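Hypothetical protein TM1631 (Thermotoga maritima, PDB 1VPQ) is of unknown function but belongs to the DUF72 family and adopts a TIM-barrel-like fold of parallel strands and surrounding helices. Local coordinates at residues F40-Y43 with Y44-V47; H91-K95 with E96-P100. One frame throughout, in Å; residues are numbered along the deposited sequence.

The two contacts are local, each made within one continuous piece of chain, and interaction 1 is complete before interaction 2 begins: interaction 1 runs along helix 40-46 and its last turn, interaction 2 across the short helix 93-96 and the loop to helix 101-116. Their centres lie about 37 Å apart and their nearest atoms about 21 Å apart, on opposite sides of the chain's centre, so neither touches the other. Both belong to the helical layer around the parallel eight-stranded sheet of the TIM-barrel-like DUF72 fold. Each lies in a different strand-to-strand connection, 13-18 to 52-55 for interaction 1 and 80-84 to 120-126 for interaction 2.

Interaction 1. Residues F40-Y43 with Y44-V47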
ATOM      1  N   PHE A  40       9.355  10.378  14.998  1.00 28.38           N
ATOM      2  CA  PHE A  40       9.500   9.647  13.736  1.00 28.43           C
ATOM      3  C   PHE A  40       8.604  10.219  12.642  1.00 28.38           C
ATOM      4  O   PHE A  40       9.049  10.418  11.511  1.00 28.39           O
ATOM      5  CB  PHE A  40       9.136   8.160  13.896  1.00 28.57           C
ATOM      6  CG  PHE A  40      10.205   7.297  14.524  1.00 28.80           C
ATOM      7  CD1 PHE A  40      11.495   7.759  14.749  1.00 28.97           C
ATOM      8  CD2 PHE A  40       9.904   5.982  14.852  1.00 29.24           C
ATOM      9  CE1 PHE A  40      12.456   6.931  15.322  1.00 30.17           C
ATOM     10  CE2 PHE A  40      10.855   5.146  15.419  1.00 30.07           C
ATOM     11  CZ  PHE A  40      12.136   5.620  15.657  1.00 30.33           C
ATOM     12  N   LEU A  41       7.337  10.451  12.971  1.00 28.26           N
ATOM     13  CA  LEU A  41       6.382  10.928  11.977  1.00 28.24           C
ATOM     14  C   LEU A  41       6.732  12.342  11.502  1.00 28.03           C
ATOM     15  O   LEU A  41       6.686  12.614  10.312  1.00 27.43           O
ATOM     16  CB  LEU A  41       4.939  10.872  12.502  1.00 28.20           C
ATOM     17  CG  LEU A  41       3.870  11.338  11.494  1.00 28.28           C
ATOM     18  CD1 LEU A  41       3.860  10.489  10.217  1.00 28.28           C
ATOM     19  CD2 LEU A  41       2.495  11.352  12.130  1.00 28.37           C
ATOM     20  N   LYS A  42       7.077  13.226  12.436  1.00 28.19           N
ATOM     21  CA  LYS A  42       7.507  14.579  12.088  1.00 28.44           C
ATOM     22  C   LYS A  42       8.753  14.554  11.201  1.00 28.59           C
ATOM     23  O   LYS A  42       8.821  15.282  10.211  1.00 28.60           O
ATOM     24  CB  LYS A  42       7.772  15.414  13.339  1.00 28.54           C
ATOM     25  CG  LYS A  42       8.124  16.866  13.046  1.00 28.79           C
ATOM     26  CD  LYS A  42       8.169  17.665  14.321  1.00 29.69           C
ATOM     27  CE  LYS A  42       8.360  19.150  14.059  1.00 30.30           C
ATOM     28  NZ  LYS A  42       8.129  19.937  15.311  1.00 30.62           N
ATOM     29  N   TYR A  43       9.720  13.707  11.549  1.00 28.65           N
ATOM     30  CA  TYR A  43      10.938  13.561  10.746  1.00 28.94           C
ATOM     31  C   TYR A  43      10.628  13.022   9.352  1.00 28.91           C
ATOM     32  O   TYR A  43      11.218  13.452   8.367  1.00 29.20           O
ATOM     33  CB  TYR A  43      11.963  12.646  11.432  1.00 28.93           C
ATOM     34  CG  TYR A  43      13.370  12.855  10.907  1.00 29.20           C
ATOM     35  CD1 TYR A  43      13.825  12.182   9.771  1.00 29.37           C
ATOM     36  CD2 TYR A  43      14.240  13.755  11.529  1.00 29.43           C
ATOM     37  CE1 TYR A  43      15.122  12.382   9.280  1.00 29.73           C
ATOM     38  CE2 TYR A  43      15.534  13.966  11.045  1.00 29.85           C
ATOM     39  CZ  TYR A  43      15.969  13.278   9.922  1.00 30.44           C
ATOM     40  OH  TYR A  43      17.249  13.482   9.448  1.00 31.74           O
ATOM     41  N   TYR A  44       9.704  12.074   9.289  1.00 28.81           N
ATOM     42  CA  TYR A  44       9.238  11.500   8.034  1.00 28.63           C
ATOM     43  C   TYR A  44       8.704  12.565   7.045  1.00 28.74           C
ATOM     44  O   TYR A  44       9.144  12.614   5.894  1.00 28.50           O
ATOM     45  CB  TYR A  44       8.169  10.446   8.353  1.00 28.74           C
ATOM     46  CG  TYR A  44       7.577   9.712   7.181  1.00 27.93           C
ATOM     47  CD1 TYR A  44       6.463  10.217   6.512  1.00 28.65           C
ATOM     48  CD2 TYR A  44       8.101   8.499   6.761  1.00 28.15           C
ATOM     49  CE1 TYR A  44       5.901   9.545   5.436  1.00 28.27           C
ATOM     50  CE2 TYR A  44       7.539   7.807   5.687  1.00 28.75           C
ATOM     51  CZ  TYR A  44       6.441   8.342   5.022  1.00 27.85           C
ATOM     52  OH  TYR A  44       5.874   7.674   3.958  1.00 27.21           O
ATOM     53  N   TRP A  45       7.777  13.416   7.489  1.00 28.89           N
ATOM     54  CA  TRP A  45       7.163  14.417   6.592  1.00 29.03           C
ATOM     55  C   TRP A  45       7.924  15.746   6.499  1.00 29.04           C
ATOM     56  O   TRP A  45       7.957  16.361   5.422  1.00 29.02           O
ATOM     57  CB  TRP A  45       5.678  14.678   6.928  1.00 29.24           C
ATOM     58  CG  TRP A  45       5.365  15.289   8.288  1.00 29.74           C
ATOM     59  CD1 TRP A  45       4.875  14.629   9.381  1.00 30.14           C
ATOM     60  CD2 TRP A  45       5.470  16.674   8.674  1.00 30.61           C
ATOM     61  NE1 TRP A  45       4.689  15.505  10.423  1.00 30.92           N
ATOM     62  CE2 TRP A  45       5.050  16.763  10.021  1.00 30.62           C
ATOM     63  CE3 TRP A  45       5.887  17.841   8.018  1.00 30.98           C
ATOM     64  CZ2 TRP A  45       5.037  17.967  10.723  1.00 31.22           C
ATOM     65  CZ3 TRP A  45       5.875  19.043   8.717  1.00 31.47           C
ATOM     66  CH2 TRP A  45       5.451  19.095  10.059  1.00 31.53           C
ATOM     67  N   ALA A  46       8.511  16.198   7.610  1.00 28.76           N
ATOM     68  CA  ALA A  46       9.174  17.515   7.656  1.00 28.65           C
ATOM     69  C   ALA A  46      10.569  17.514   7.034  1.00 28.63           C
ATOM     70  O   ALA A  46      10.954  18.482   6.383  1.00 28.69           O
ATOM     71  CB  ALA A  46       9.240  18.029   9.075  1.00 28.52           C
ATOM     72  N   VAL A  47      11.311  16.429   7.240  1.00 28.79           N
ATOM     73  CA  VAL A  47      12.705  16.325   6.798  1.00 28.94           C
ATOM     74  C   VAL A  47      12.843  15.430   5.558  1.00 29.28           C
ATOM     75  O   VAL A  47      13.268  15.899   4.508  1.00 29.40           O
ATOM     76  CB  VAL A  47      13.621  15.814   7.939  1.00 28.72           C
ATOM     77  CG1 VAL A  47      15.093  15.875   7.531  1.00 28.59           C
ATOM     78  CG2 VAL A  47      13.387  16.625   9.217  1.00 28.37           C
TER
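Tyr43 turns its CG away from the backbone N, to chi1 -160°, which swings the ring along the helix to Val47, the residue four places on. Val47 places its CB over the centre of that ring, 3.8 Å from the centroid and 5° off the normal, a CH-pi contact. Both methyls reach the same ring: CG1 of Val47 lies 3.6 Å from CZ of Tyr43, while CG2 sits nearer CD2 and CE2. With an alanine at position 43, both Val47 methyls would probably lose their aromatic partner and the valine would be freer to turn.

Trp45 takes the rarer rotamer, with CG between its backbone N and carbonyl carbon (chi1 64°), and this folds the indole back over the preceding turn. Lys42 CA lies over one ring face, 3.4 Å from Trp45 NE1, and the extended Lys42 chain passes obliquely beside the benzo ring, its CG 4.0 Å from Trp45 CZ2.

The spacing follows from i to i+4 alpha-helical bonding. Tyr44 N bonds Phe40 O at 2.8 Å and Ala46 N bonds Lys42 O at 2.8 Å, whereas Val47 N approaches Tyr43 O from above its carbonyl plane at 3.2 Å.

Tyr44 turns to the protein interior, where its hydroxyl hydrogen-bonds Ile52 O and Thr18 N, tying helix 40-46 to strands 52-55 and 13-18. Phe40 stacks on Tyr31, and the Trp45 ring meets Phe79 just ahead of strand 80-84.

Interaction 2. Residues H91-K95 with E96-P100; sequences HVLWK and EGKDP
Leu93 O gathers the backbone of the turn, accepting Glu96 N at 3.0 Å and Lys98 N at 3.0 Å from opposite faces of its carbonyl plane.

The two methyls of Leu93 divide the following loop between them: CD2 lies 3.6 Å from Lys98 CB, where the two side chains cross at about a right angle, while CD1 lies 3.8 Å from Pro100 CA.

The bond from Lys98 N back to Leu93 O, five residues earlier, and the positive phi of Gly97 (67°), a conformation that residues with a side chain adopt less readily, are as in a Schellman motif. The Lys98 bond is the straighter of the two to Leu93 O, with 167° at the hydrogen against 137° for Glu96, whose N also makes a weak bond to Val92 O. The turn closes the short helix 93-96 in the connection from strand 80-84 to helix 101-116 of the TIM-barrel-like fold; Asp99 OD1 then caps Lys101 N as that helix begins.

Glu96 and Val92 run side by side, pointing the same way. The glutamate is extended beyond CG and lays its carboxylate beside the CG1 methyl of Val92, with OE2 of Glu96 3.6 Å from that carbon. On the neighbouring residues, Lys95 CG lies over one face of the Trp94 indole, offset toward the rim. That indole donates through NE1 to Thr90 O and meets Phe131 and Tyr140 edge-to-face, while Pro100 packs against Tyr140 and Lys143 of helix 135-147.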
ATOM      1  N   HIS A  91      -7.937 -11.834   4.494  1.00 30.99           N
ATOM      2  CA  HIS A  91      -7.271 -13.124   4.763  1.00 31.06           C
ATOM      3  C   HIS A  91      -8.159 -14.239   5.341  1.00 31.07           C
ATOM      4  O   HIS A  91      -7.690 -15.366   5.494  1.00 31.43           O
ATOM      5  CB  HIS A  91      -6.095 -12.912   5.736  1.00 31.06           C
ATOM      6  CG  HIS A  91      -4.938 -12.176   5.138  1.00 31.62           C
ATOM      7  ND1 HIS A  91      -5.003 -10.844   4.783  1.00 32.99           N
ATOM      8  CD2 HIS A  91      -3.686 -12.586   4.830  1.00 31.72           C
ATOM      9  CE1 HIS A  91      -3.845 -10.471   4.269  1.00 33.00           C
ATOM     10  NE2 HIS A  91      -3.027 -11.509   4.290  1.00 32.15           N
ATOM     11  N   VAL A  92      -9.409 -13.944   5.692  1.00 30.73           N
ATOM     12  CA  VAL A  92     -10.202 -14.880   6.502  1.00 30.33           C
ATOM     13  C   VAL A  92     -11.601 -15.150   5.937  1.00 29.99           C
ATOM     14  O   VAL A  92     -11.900 -16.270   5.552  1.00 29.83           O
ATOM     15  CB  VAL A  92     -10.333 -14.387   7.969  1.00 30.28           C
ATOM     16  CG1 VAL A  92     -11.066 -15.409   8.827  1.00 30.48           C
ATOM     17  CG2 VAL A  92      -8.968 -14.101   8.570  1.00 30.44           C
ATOM     18  N   LEU A  93     -12.444 -14.122   5.887  1.00 29.81           N
ATOM     19  CA  LEU A  93     -13.876 -14.303   5.629  1.00 29.67           C
ATOM     20  C   LEU A  93     -14.172 -15.019   4.317  1.00 29.52           C
ATOM     21  O   LEU A  93     -15.105 -15.807   4.241  1.00 29.75           O
ATOM     22  CB  LEU A  93     -14.606 -12.955   5.629  1.00 29.64           C
ATOM     23  CG  LEU A  93     -14.650 -12.195   6.957  1.00 29.39           C
ATOM     24  CD1 LEU A  93     -15.191 -10.801   6.727  1.00 28.70           C
ATOM     25  CD2 LEU A  93     -15.480 -12.932   8.005  1.00 29.07           C
ATOM     26  N   TRP A  94     -13.385 -14.744   3.287  1.00 29.35           N
ATOM     27  CA  TRP A  94     -13.589 -15.382   1.983  1.00 29.28           C
ATOM     28  C   TRP A  94     -13.331 -16.898   2.023  1.00 29.07           C
ATOM     29  O   TRP A  94     -13.907 -17.648   1.230  1.00 28.97           O
ATOM     30  CB  TRP A  94     -12.730 -14.705   0.908  1.00 29.35           C
ATOM     31  CG  TRP A  94     -11.269 -14.776   1.161  1.00 30.15           C
ATOM     32  CD1 TRP A  94     -10.496 -13.833   1.777  1.00 30.87           C
ATOM     33  CD2 TRP A  94     -10.390 -15.852   0.816  1.00 30.80           C
ATOM     34  NE1 TRP A  94      -9.192 -14.254   1.824  1.00 30.79           N
ATOM     35  CE2 TRP A  94      -9.101 -15.490   1.242  1.00 30.79           C
ATOM     36  CE3 TRP A  94     -10.567 -17.081   0.171  1.00 31.40           C
ATOM     37  CZ2 TRP A  94      -7.996 -16.317   1.058  1.00 30.93           C
ATOM     38  CZ3 TRP A  94      -9.466 -17.899  -0.013  1.00 30.90           C
ATOM     39  CH2 TRP A  94      -8.200 -17.514   0.427  1.00 31.19           C
ATOM     40  N   LYS A  95     -12.453 -17.331   2.936  1.00 28.79           N
ATOM     41  CA  LYS A  95     -12.197 -18.753   3.183  1.00 28.48           C
ATOM     42  C   LYS A  95     -13.392 -19.414   3.866  1.00 28.17           C
ATOM     43  O   LYS A  95     -13.595 -20.619   3.737  1.00 28.12           O
ATOM     44  CB  LYS A  95     -10.962 -18.961   4.079  1.00 28.50           C
ATOM     45  CG  LYS A  95      -9.624 -18.453   3.541  1.00 28.42           C
ATOM     46  CD  LYS A  95      -8.485 -18.972   4.429  1.00 29.22           C
ATOM     47  CE  LYS A  95      -7.102 -18.542   3.954  1.00 29.80           C
ATOM     48  NZ  LYS A  95      -6.554 -17.416   4.749  1.00 30.23           N
ATOM     49  N   GLU A  96     -14.164 -18.618   4.603  1.00 27.74           N
ATOM     50  CA  GLU A  96     -15.276 -19.112   5.420  1.00 27.47           C
ATOM     51  C   GLU A  96     -16.657 -18.863   4.803  1.00 27.64           C
ATOM     52  O   GLU A  96     -17.671 -19.233   5.388  1.00 27.12           O
ATOM     53  CB  GLU A  96     -15.209 -18.461   6.801  1.00 27.08           C
ATOM     54  CG  GLU A  96     -13.829 -18.524   7.415  1.00 26.66           C
ATOM     55  CD  GLU A  96     -13.745 -17.876   8.775  1.00 26.06           C
ATOM     56  OE1 GLU A  96     -14.423 -16.846   8.993  1.00 24.73           O
ATOM     57  OE2 GLU A  96     -12.981 -18.395   9.617  1.00 26.05           O
ATOM     58  N   GLY A  97     -16.687 -18.232   3.628  1.00 28.22           N
ATOM     59  CA  GLY A  97     -17.941 -17.916   2.936  1.00 28.44           C
ATOM     60  C   GLY A  97     -18.784 -16.880   3.656  1.00 28.92           C
ATOM     61  O   GLY A  97     -20.014 -16.979   3.695  1.00 28.99           O
ATOM     62  N   LYS A  98     -18.119 -15.873   4.214  1.00 29.36           N
ATOM     63  CA  LYS A  98     -18.783 -14.857   5.026  1.00 29.52           C
ATOM     64  C   LYS A  98     -18.759 -13.491   4.347  1.00 29.57           C
ATOM     65  O   LYS A  98     -17.892 -13.214   3.524  1.00 29.38           O
ATOM     66  CB  LYS A  98     -18.145 -14.795   6.415  1.00 29.68           C
ATOM     67  CG  LYS A  98     -18.647 -15.880   7.363  1.00 29.80           C
ATOM     68  CD  LYS A  98     -17.765 -16.006   8.600  1.00 30.27           C
ATOM     69  CE  LYS A  98     -18.531 -16.527   9.809  1.00 30.68           C
ATOM     70  NZ  LYS A  98     -19.417 -17.679   9.494  1.00 31.36           N
ATOM     71  N   ASP A  99     -19.739 -12.660   4.694  1.00 29.68           N
ATOM     72  CA  ASP A  99     -19.929 -11.349   4.071  1.00 29.88           C
ATOM     73  C   ASP A  99     -19.123 -10.331   4.864  1.00 29.93           C
ATOM     74  O   ASP A  99     -19.250 -10.269   6.087  1.00 30.11           O
ATOM     75  CB  ASP A  99     -21.423 -10.973   4.073  1.00 29.78           C
ATOM     76  CG  ASP A  99     -21.749  -9.784   3.166  1.00 30.42           C
ATOM     77  OD1 ASP A  99     -20.916  -8.869   3.031  1.00 31.27           O
ATOM     78  OD2 ASP A  99     -22.860  -9.749   2.596  1.00 30.78           O
ATOM     79  N   PRO A 100     -18.283  -9.536   4.181  1.00 30.05           N
ATOM     80  CA  PRO A 100     -17.511  -8.496   4.869  1.00 30.23           C
ATOM     81  C   PRO A 100     -18.297  -7.259   5.332  1.00 30.46           C
ATOM     82  O   PRO A 100     -17.691  -6.324   5.853  1.00 30.46           O
ATOM     83  CB  PRO A 100     -16.467  -8.090   3.815  1.00 30.43           C
ATOM     84  CG  PRO A 100     -17.137  -8.364   2.500  1.00 30.20           C
ATOM     85  CD  PRO A 100     -17.972  -9.594   2.737  1.00 29.98           C
TER